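Local coordinates for protein putative aminomethyltransferase (Leptospirillum rubarum, PDB 3TTG) that is a putative aminomethyltransferase of the glycine cleavage T-protein family and probably binds folate, at residues S44-F49 with A106-E111; F135-L140 with Q187-I192. One frame throughout, in Å; residues are numbered along the deposited sequence.

In the fold
Both contacts lie within the folate-binding family region, about 14 Å apart between centres, and they hold different elements of it. Contact 2 is buried and pairs two inner strands of the mixed sheet through a regular ladder of backbone bonds; contact 1 is smaller, partly open to solvent and without a cross-segment hydrogen bond, resting on a proline between a loop and the start of a helix beside the antiparallel sheet. Charge is handled differently too: in contact 2 it is gathered on one face of the paired strands, whereas the two arginines of contact 1 send their ends to aspartates beyond it. The two meet where Arg-45 N probably bonds Glu-137 OE1.

Contact 1 (S44-F49 with A106-E111); sequences SRPSIF and AGTREE
Ser-44 meets Ala-106 through its backbone: Ser-44 O accepts a CA-H...O contact from Ala-106 CA at 3.6 Å, and the methyl CB of Ala-106 rests 3.7 Å from Ser-44 O. The side chain of Ser-44 leaves the backbone away from 106-111 and touches Glu-137. At Arg-45 the chains run close, the CA atoms of Arg-45 and Ala-106 lying 4.2 Å apart, yet the side chain touches chiefly with its root, CG standing 4.2 Å from Ala-106 N. Beyond that the chain is extended from CG to NE and delivers NH1 to the carbonyl of Phe-103 and to the carboxylate of Asp-90, so its guanidinium is tied to the antiparallel sheet.

Pro-46 gives the largest share of what 44-49 contributes. Its CB points toward 106-111, and in the ring CD lies 4.1 Å from Ala-106 N and CG 3.7 Å from Arg-109 CB at the first turn of helix 109-118. Thr-108 holds the N-cap position of that helix without making a capping bond; its OG1 is bonded to the carbonyl of Pro-105. The segments thus join two elements of the folate-binding region: the loop entering strand 48-51, and the turn from the neighbouring strand 99-103 into the helix. Arg-109 has CG between its backbone N and carbonyl carbon (chi1 73°), and with the bend at chi3 its guanidinium leads away from the proline to salt bridges with Asp-130 and Asp-133. Two residues after the proline, strand 48-51 begins.

Contact 2 (F135-L140 with Q187-I192); sequences FREIRL and QADLFI
Glu-137 turns its CG to the side opposite its backbone N (chi1 -166°) and runs on extended, which lays it alongside Phe-191, while Arg-139 has CG beside its own backbone N (chi1 -64°) and stretches back to the same glutamate. Glu-137 CG sits over one face of the Phe-191 ring in a CH-pi contact, 4.0 Å from the centroid. Arg-139 grips the carboxylate side-on, NE to Glu-137 OE2 at 2.8 Å and NH2 to OE1 at 3.0 Å, both oxygens being met from above the carboxylate plane. Asp-189 OD1 joins through a long salt bridge to Arg-139 NE, 3.9 Å. Glu-137 OE2 and Asp-189 OD1 come within 3.8 Å, a proximity that the arginine and a water donating to OE2 and, weakly, to Asp-189 OD2 would ease; His-174 also bonds OD2.

On the other face Leu-140 CD1 meets Leu-190 CD1 at 4.0 Å and Ile-138 CD1 meets Ile-192 CG1 at 4.1 Å; helix 145-152 covers Leu-140, helix 197-211 Ile-138 and Ile-192. Six backbone bonds, reciprocal between Arg-136 and Ile-192, Ile-138 and Leu-190, and Leu-140 and Ala-188, make this a regular antiparallel ladder inside the mixed sheet of the folate-binding region.

Contact 1 (S44-F49 with A106-E111)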
ATOM      1  N   SER A  44      -6.521  11.626   3.134  1.00 35.85           N
ATOM      2  CA  SER A  44      -6.006  11.096   1.877  1.00 37.17           C
ATOM      3  C   SER A  44      -4.479  11.057   1.836  1.00 40.85           C
ATOM      4  O   SER A  44      -3.813  11.706   2.647  1.00 37.71           O
ATOM      5  CB  SER A  44      -6.457  11.998   0.740  1.00 39.97           C
ATOM      6  OG  SER A  44      -5.873  13.264   0.943  1.00 44.52           O
ATOM      7  N   ARG A  45      -3.916  10.344   0.838  1.00 34.35           N
ATOM      8  CA  ARG A  45      -2.521  10.560   0.558  1.00 31.11           C
ATOM      9  C   ARG A  45      -2.323  12.043   0.114  1.00 33.59           C
ATOM     10  O   ARG A  45      -3.104  12.609  -0.686  1.00 31.83           O
ATOM     11  CB  ARG A  45      -2.009   9.657  -0.538  1.00 29.77           C
ATOM     12  CG  ARG A  45      -1.820   8.210  -0.122  1.00 28.63           C
ATOM     13  CD  ARG A  45      -1.059   7.399  -1.150  1.00 33.90           C
ATOM     14  NE  ARG A  45      -0.749   6.072  -0.633  1.00 40.30           N
ATOM     15  CZ  ARG A  45       0.445   5.571  -0.285  1.00 47.82           C
ATOM     16  NH1 ARG A  45       1.556   6.278  -0.456  1.00 32.61           N
ATOM     17  NH2 ARG A  45       0.537   4.337   0.186  1.00 48.74           N
ATOM     18  N   PRO A  46      -1.252  12.689   0.565  1.00 29.77           N
ATOM     19  CA  PRO A  46      -0.907  14.016   0.003  1.00 29.71           C
ATOM     20  C   PRO A  46      -0.593  13.951  -1.494  1.00 32.28           C
ATOM     21  O   PRO A  46      -0.277  12.897  -2.029  1.00 32.58           O
ATOM     22  CB  PRO A  46       0.374  14.433   0.789  1.00 31.07           C
ATOM     23  CG  PRO A  46       0.393  13.534   1.983  1.00 32.98           C
ATOM     24  CD  PRO A  46      -0.247  12.231   1.548  1.00 29.35           C
ATOM     25  N   SER A  47      -0.715  15.087  -2.169  1.00 30.00           N
ATOM     26  CA  SER A  47      -0.490  15.294  -3.613  1.00 29.39           C
ATOM     27  C   SER A  47       0.673  16.196  -3.776  1.00 30.44           C
ATOM     28  O   SER A  47       0.495  17.405  -3.680  1.00 31.13           O
ATOM     29  CB  SER A  47      -1.742  15.942  -4.237  1.00 29.79           C
ATOM     30  OG  SER A  47      -2.740  14.976  -4.432  1.00 40.82           O
ATOM     31  N   ILE A  48       1.869  15.651  -3.982  1.00 26.91           N
ATOM     32  CA  ILE A  48       3.091  16.458  -4.042  1.00 26.38           C
ATOM     33  C   ILE A  48       3.609  16.510  -5.430  1.00 33.04           C
ATOM     34  O   ILE A  48       3.805  15.466  -6.056  1.00 30.89           O
ATOM     35  CB  ILE A  48       4.183  15.872  -3.112  1.00 29.12           C
ATOM     36  CG1 ILE A  48       3.698  15.625  -1.685  1.00 29.71           C
ATOM     37  CG2 ILE A  48       5.443  16.756  -3.124  1.00 31.61           C
ATOM     38  CD1 ILE A  48       3.113  16.930  -0.954  1.00 33.50           C
ATOM     39  N   PHE A  49       3.870  17.705  -5.933  1.00 32.31           N
ATOM     40  CA  PHE A  49       4.387  17.818  -7.311  1.00 32.16           C
ATOM     41  C   PHE A  49       5.802  18.328  -7.317  1.00 35.39           C
ATOM     42  O   PHE A  49       6.175  19.167  -6.487  1.00 35.61           O
ATOM     43  CB  PHE A  49       3.476  18.706  -8.154  1.00 35.61           C
ATOM     44  CG  PHE A  49       2.150  18.003  -8.419  1.00 40.16           C
ATOM     45  CD1 PHE A  49       1.978  17.214  -9.547  1.00 45.79           C
ATOM     46  CD2 PHE A  49       1.183  17.924  -7.432  1.00 43.97           C
ATOM     47  CE1 PHE A  49       0.777  16.534  -9.766  1.00 49.11           C
ATOM     48  CE2 PHE A  49      -0.017  17.235  -7.651  1.00 47.95           C
ATOM     49  CZ  PHE A  49      -0.200  16.525  -8.797  1.00 46.68           C
ATOM     50  N   ALA A 106      -0.698   8.839   3.832  1.00 31.46           N
ATOM     51  CA  ALA A 106      -1.561   9.751   4.586  1.00 33.71           C
ATOM     52  C   ALA A 106      -0.869  10.252   5.838  1.00 36.51           C
ATOM     53  O   ALA A 106      -0.216   9.491   6.523  1.00 36.29           O
ATOM     54  CB  ALA A 106      -2.889   9.022   4.964  1.00 35.58           C
ATOM     55  N   GLY A 107      -1.002  11.534   6.119  1.00 35.20           N
ATOM     56  CA  GLY A 107      -0.449  12.130   7.314  1.00 36.49           C
ATOM     57  C   GLY A 107       1.036  12.471   7.258  1.00 37.31           C
ATOM     58  O   GLY A 107       1.553  12.930   8.249  1.00 36.30           O
ATOM     59  N   THR A 108       1.706  12.341   6.105  1.00 32.88           N
ATOM     60  CA  THR A 108       3.158  12.634   5.978  1.00 34.11           C
ATOM     61  C   THR A 108       3.479  13.880   5.129  1.00 37.41           C
ATOM     62  O   THR A 108       4.667  14.098   4.790  1.00 35.37           O
ATOM     63  CB  THR A 108       3.877  11.413   5.366  1.00 34.86           C
ATOM     64  OG1 THR A 108       3.570  11.264   3.976  1.00 30.35           O
ATOM     65  CG2 THR A 108       3.627  10.147   6.131  1.00 37.52           C
ATOM     66  N   ARG A 109       2.479  14.732   4.819  1.00 35.33           N
ATOM     67  CA  ARG A 109       2.692  15.816   3.868  1.00 35.32           C
ATOM     68  C   ARG A 109       3.917  16.689   4.209  1.00 40.28           C
ATOM     69  O   ARG A 109       4.710  16.974   3.303  1.00 38.29           O
ATOM     70  CB  ARG A 109       1.454  16.684   3.602  1.00 33.23           C
ATOM     71  CG  ARG A 109       1.033  17.616   4.668  1.00 42.23           C
ATOM     72  CD  ARG A 109      -0.410  18.143   4.446  1.00 42.59           C
ATOM     73  NE  ARG A 109      -0.440  19.140   3.373  1.00 49.95           N
ATOM     74  CZ  ARG A 109      -1.447  19.968   3.110  1.00 61.94           C
ATOM     75  NH1 ARG A 109      -2.562  19.925   3.832  1.00 43.95           N
ATOM     76  NH2 ARG A 109      -1.348  20.848   2.123  1.00 45.43           N
ATOM     77  N   GLU A 110       4.082  17.072   5.487  1.00 35.14           N
ATOM     78  CA  GLU A 110       5.207  17.898   5.940  1.00 35.67           C
ATOM     79  C   GLU A 110       6.496  17.087   6.028  1.00 38.74           C
ATOM     80  O   GLU A 110       7.525  17.504   5.486  1.00 35.32           O
ATOM     81  CB  GLU A 110       4.840  18.494   7.304  1.00 38.60           C
ATOM     82  CG  GLU A 110       5.878  19.308   8.029  1.00 54.60           C
ATOM     83  CD  GLU A 110       5.340  19.692   9.397  1.00 76.94           C
ATOM     84  OE1 GLU A 110       4.163  20.120   9.476  1.00 69.28           O
ATOM     85  OE2 GLU A 110       6.050  19.448  10.397  1.00 70.85           O
ATOM     86  N   GLU A 111       6.454  15.914   6.709  1.00 37.87           N
ATOM     87  CA  GLU A 111       7.647  15.082   6.871  1.00 37.66           C
ATOM     88  C   GLU A 111       8.188  14.596   5.503  1.00 34.87           C
ATOM     89  O   GLU A 111       9.400  14.537   5.318  1.00 32.77           O
ATOM     90  CB  GLU A 111       7.381  13.895   7.785  1.00 38.81           C
ATOM     91  CG  GLU A 111       6.896  14.299   9.171  1.00 44.14           C
ATOM     92  CD  GLU A 111       5.402  14.490   9.423  1.00 62.49           C
ATOM     93  OE1 GLU A 111       4.619  14.701   8.464  1.00 46.53           O
ATOM     94  OE2 GLU A 111       5.033  14.523  10.618  1.00 69.70           O
TER

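Contact 2 (F135-L140 with Q187-I192)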
ATOM      1  N   PHE A 135      -7.562  18.598  -3.676  1.00 32.09           N
ATOM      2  CA  PHE A 135      -8.255  17.359  -4.040  1.00 33.20           C
ATOM      3  C   PHE A 135      -8.812  16.579  -2.868  1.00 39.79           C
ATOM      4  O   PHE A 135      -8.196  16.569  -1.809  1.00 39.44           O
ATOM      5  CB  PHE A 135      -7.254  16.442  -4.746  1.00 32.85           C
ATOM      6  CG  PHE A 135      -6.542  17.111  -5.902  1.00 34.27           C
ATOM      7  CD1 PHE A 135      -7.221  17.407  -7.085  1.00 37.48           C
ATOM      8  CD2 PHE A 135      -5.203  17.471  -5.803  1.00 34.79           C
ATOM      9  CE1 PHE A 135      -6.577  18.057  -8.128  1.00 38.97           C
ATOM     10  CE2 PHE A 135      -4.568  18.159  -6.843  1.00 37.63           C
ATOM     11  CZ  PHE A 135      -5.256  18.465  -7.983  1.00 37.15           C
ATOM     12  N   ARG A 136      -9.942  15.905  -3.080  1.00 35.83           N
ATOM     13  CA  ARG A 136     -10.534  14.905  -2.170  1.00 35.90           C
ATOM     14  C   ARG A 136     -10.225  13.502  -2.781  1.00 36.58           C
ATOM     15  O   ARG A 136     -10.441  13.309  -3.979  1.00 33.78           O
ATOM     16  CB  ARG A 136     -12.048  15.134  -2.033  1.00 39.89           C
ATOM     17  CG  ARG A 136     -12.489  16.365  -1.192  1.00 50.06           C
ATOM     18  CD  ARG A 136     -12.144  16.257   0.296  1.00 53.10           C
ATOM     19  NE  ARG A 136     -12.538  14.951   0.829  1.00 45.08           N
ATOM     20  CZ  ARG A 136     -13.721  14.636   1.346  1.00 57.82           C
ATOM     21  NH1 ARG A 136     -14.671  15.560   1.483  1.00 46.64           N
ATOM     22  NH2 ARG A 136     -13.950  13.407   1.777  1.00 46.85           N
ATOM     23  N   GLU A 137      -9.767  12.529  -1.979  1.00 33.20           N
ATOM     24  CA  GLU A 137      -9.497  11.176  -2.460  1.00 31.95           C
ATOM     25  C   GLU A 137     -10.750  10.265  -2.294  1.00 35.64           C
ATOM     26  O   GLU A 137     -11.487  10.355  -1.306  1.00 32.92           O
ATOM     27  CB  GLU A 137      -8.278  10.573  -1.763  1.00 31.89           C
ATOM     28  CG  GLU A 137      -7.752   9.316  -2.444  1.00 33.92           C
ATOM     29  CD  GLU A 137      -6.522   8.652  -1.830  1.00 38.01           C
ATOM     30  OE1 GLU A 137      -6.032   9.119  -0.779  1.00 32.45           O
ATOM     31  OE2 GLU A 137      -6.134   7.574  -2.329  1.00 38.56           O
ATOM     32  N   ILE A 138     -11.060   9.505  -3.328  1.00 30.34           N
ATOM     33  CA  ILE A 138     -12.116   8.473  -3.303  1.00 29.87           C
ATOM     34  C   ILE A 138     -11.429   7.242  -3.767  1.00 33.79           C
ATOM     35  O   ILE A 138     -10.773   7.290  -4.812  1.00 34.16           O
ATOM     36  CB  ILE A 138     -13.352   8.770  -4.195  1.00 34.58           C
ATOM     37  CG1 ILE A 138     -13.919  10.168  -3.976  1.00 35.56           C
ATOM     38  CG2 ILE A 138     -14.411   7.670  -4.039  1.00 35.60           C
ATOM     39  CD1 ILE A 138     -15.086  10.584  -4.938  1.00 39.75           C
ATOM     40  N   ARG A 139     -11.605   6.127  -3.066  1.00 30.91           N
ATOM     41  CA  ARG A 139     -10.968   4.879  -3.483  1.00 30.72           C
ATOM     42  C   ARG A 139     -11.960   3.848  -3.941  1.00 32.74           C
ATOM     43  O   ARG A 139     -13.042   3.664  -3.334  1.00 30.70           O
ATOM     44  CB  ARG A 139     -10.145   4.289  -2.369  1.00 30.17           C
ATOM     45  CG  ARG A 139      -9.023   5.199  -2.011  1.00 39.09           C
ATOM     46  CD  ARG A 139      -8.078   4.592  -1.054  1.00 31.92           C
ATOM     47  NE  ARG A 139      -7.151   5.624  -0.568  1.00 32.94           N
ATOM     48  CZ  ARG A 139      -6.539   5.621   0.620  1.00 37.20           C
ATOM     49  NH1 ARG A 139      -6.655   4.585   1.430  1.00 37.66           N
ATOM     50  NH2 ARG A 139      -5.791   6.658   0.995  1.00 33.98           N
ATOM     51  N   LEU A 140     -11.534   3.086  -4.986  1.00 28.01           N
ATOM     52  CA  LEU A 140     -12.313   1.998  -5.538  1.00 29.31           C
ATOM     53  C   LEU A 140     -11.512   0.722  -5.419  1.00 33.28           C
ATOM     54  O   LEU A 140     -10.311   0.764  -5.670  1.00 30.83           O
ATOM     55  CB  LEU A 140     -12.644   2.254  -7.016  1.00 31.16           C
ATOM     56  CG  LEU A 140     -13.693   3.328  -7.345  1.00 37.59           C
ATOM     57  CD1 LEU A 140     -13.681   3.586  -8.868  1.00 37.50           C
ATOM     58  CD2 LEU A 140     -15.053   2.923  -6.866  1.00 46.31           C
ATOM     59  N   GLN A 187      -7.314  -1.820  -7.777  1.00 28.62           N
ATOM     60  CA  GLN A 187      -7.379  -0.666  -6.820  1.00 28.09           C
ATOM     61  C   GLN A 187      -7.203   0.619  -7.560  1.00 33.31           C
ATOM     62  O   GLN A 187      -6.236   0.746  -8.304  1.00 34.80           O
ATOM     63  CB  GLN A 187      -6.324  -0.729  -5.748  1.00 28.20           C
ATOM     64  CG  GLN A 187      -6.360  -1.931  -4.862  1.00 30.67           C
ATOM     65  CD  GLN A 187      -5.192  -1.918  -3.920  1.00 36.51           C
ATOM     66  OE1 GLN A 187      -4.103  -2.457  -4.220  1.00 33.02           O
ATOM     67  NE2 GLN A 187      -5.386  -1.335  -2.757  1.00 27.51           N
ATOM     68  N   ALA A 188      -8.159   1.529  -7.459  1.00 30.20           N
ATOM     69  CA  ALA A 188      -8.032   2.823  -8.078  1.00 29.84           C
ATOM     70  C   ALA A 188      -8.244   3.924  -7.056  1.00 35.07           C
ATOM     71  O   ALA A 188      -9.125   3.822  -6.191  1.00 33.54           O
ATOM     72  CB  ALA A 188      -9.030   2.975  -9.200  1.00 32.47           C
ATOM     73  N   ASP A 189      -7.398   4.957  -7.130  1.00 30.00           N
ATOM     74  CA  ASP A 189      -7.487   6.135  -6.271  1.00 30.54           C
ATOM     75  C   ASP A 189      -7.802   7.340  -7.116  1.00 33.46           C
ATOM     76  O   ASP A 189      -7.023   7.729  -7.991  1.00 32.68           O
ATOM     77  CB  ASP A 189      -6.225   6.381  -5.514  1.00 31.81           C
ATOM     78  CG  ASP A 189      -5.715   5.156  -4.761  1.00 43.41           C
ATOM     79  OD1 ASP A 189      -6.563   4.365  -4.232  1.00 42.96           O
ATOM     80  OD2 ASP A 189      -4.501   4.945  -4.765  1.00 48.16           O
ATOM     81  N   LEU A 190      -8.898   7.960  -6.812  1.00 30.47           N
ATOM     82  CA  LEU A 190      -9.362   9.116  -7.550  1.00 32.89           C
ATOM     83  C   LEU A 190      -9.099  10.372  -6.732  1.00 33.65           C
ATOM     84  O   LEU A 190      -9.619  10.464  -5.635  1.00 31.11           O
ATOM     85  CB  LEU A 190     -10.869   8.998  -7.828  1.00 34.97           C
ATOM     86  CG  LEU A 190     -11.386   7.932  -8.777  1.00 42.88           C
ATOM     87  CD1 LEU A 190     -11.079   6.527  -8.289  1.00 45.69           C
ATOM     88  CD2 LEU A 190     -12.907   8.031  -8.917  1.00 46.00           C
ATOM     89  N   PHE A 191      -8.345  11.340  -7.264  1.00 30.30           N
ATOM     90  CA  PHE A 191      -8.107  12.647  -6.609  1.00 28.05           C
ATOM     91  C   PHE A 191      -8.929  13.659  -7.333  1.00 32.32           C
ATOM     92  O   PHE A 191      -8.576  14.059  -8.444  1.00 32.08           O
ATOM     93  CB  PHE A 191      -6.616  12.967  -6.653  1.00 29.24           C
ATOM     94  CG  PHE A 191      -5.855  12.072  -5.710  1.00 28.35           C
ATOM     95  CD1 PHE A 191      -5.538  12.494  -4.428  1.00 31.85           C
ATOM     96  CD2 PHE A 191      -5.403  10.842  -6.121  1.00 29.52           C
ATOM     97  CE1 PHE A 191      -4.815  11.663  -3.564  1.00 29.51           C
ATOM     98  CE2 PHE A 191      -4.753   9.990  -5.232  1.00 30.23           C
ATOM     99  CZ  PHE A 191      -4.415  10.438  -3.981  1.00 27.94           C
ATOM    100  N   ILE A 192     -10.098  13.992  -6.750  1.00 31.22           N
ATOM    101  CA  ILE A 192     -11.130  14.821  -7.359  1.00 31.55           C
ATOM    102  C   ILE A 192     -11.001  16.270  -6.911  1.00 35.97           C
ATOM    103  O   ILE A 192     -10.919  16.494  -5.707  1.00 34.22           O
ATOM    104  CB  ILE A 192     -12.513  14.229  -6.955  1.00 35.21           C
ATOM    105  CG1 ILE A 192     -12.587  12.726  -7.380  1.00 35.33           C
ATOM    106  CG2 ILE A 192     -13.649  15.037  -7.580  1.00 37.94           C
ATOM    107  CD1 ILE A 192     -12.387  12.453  -8.945  1.00 46.99           C
TER
HETATM  108  O   HOH W   1      -3.750   6.652  -2.653  1.00 41.59           O
HETATM  109  O   HOH W   2      -8.152   1.850  -4.097  1.00 36.63           O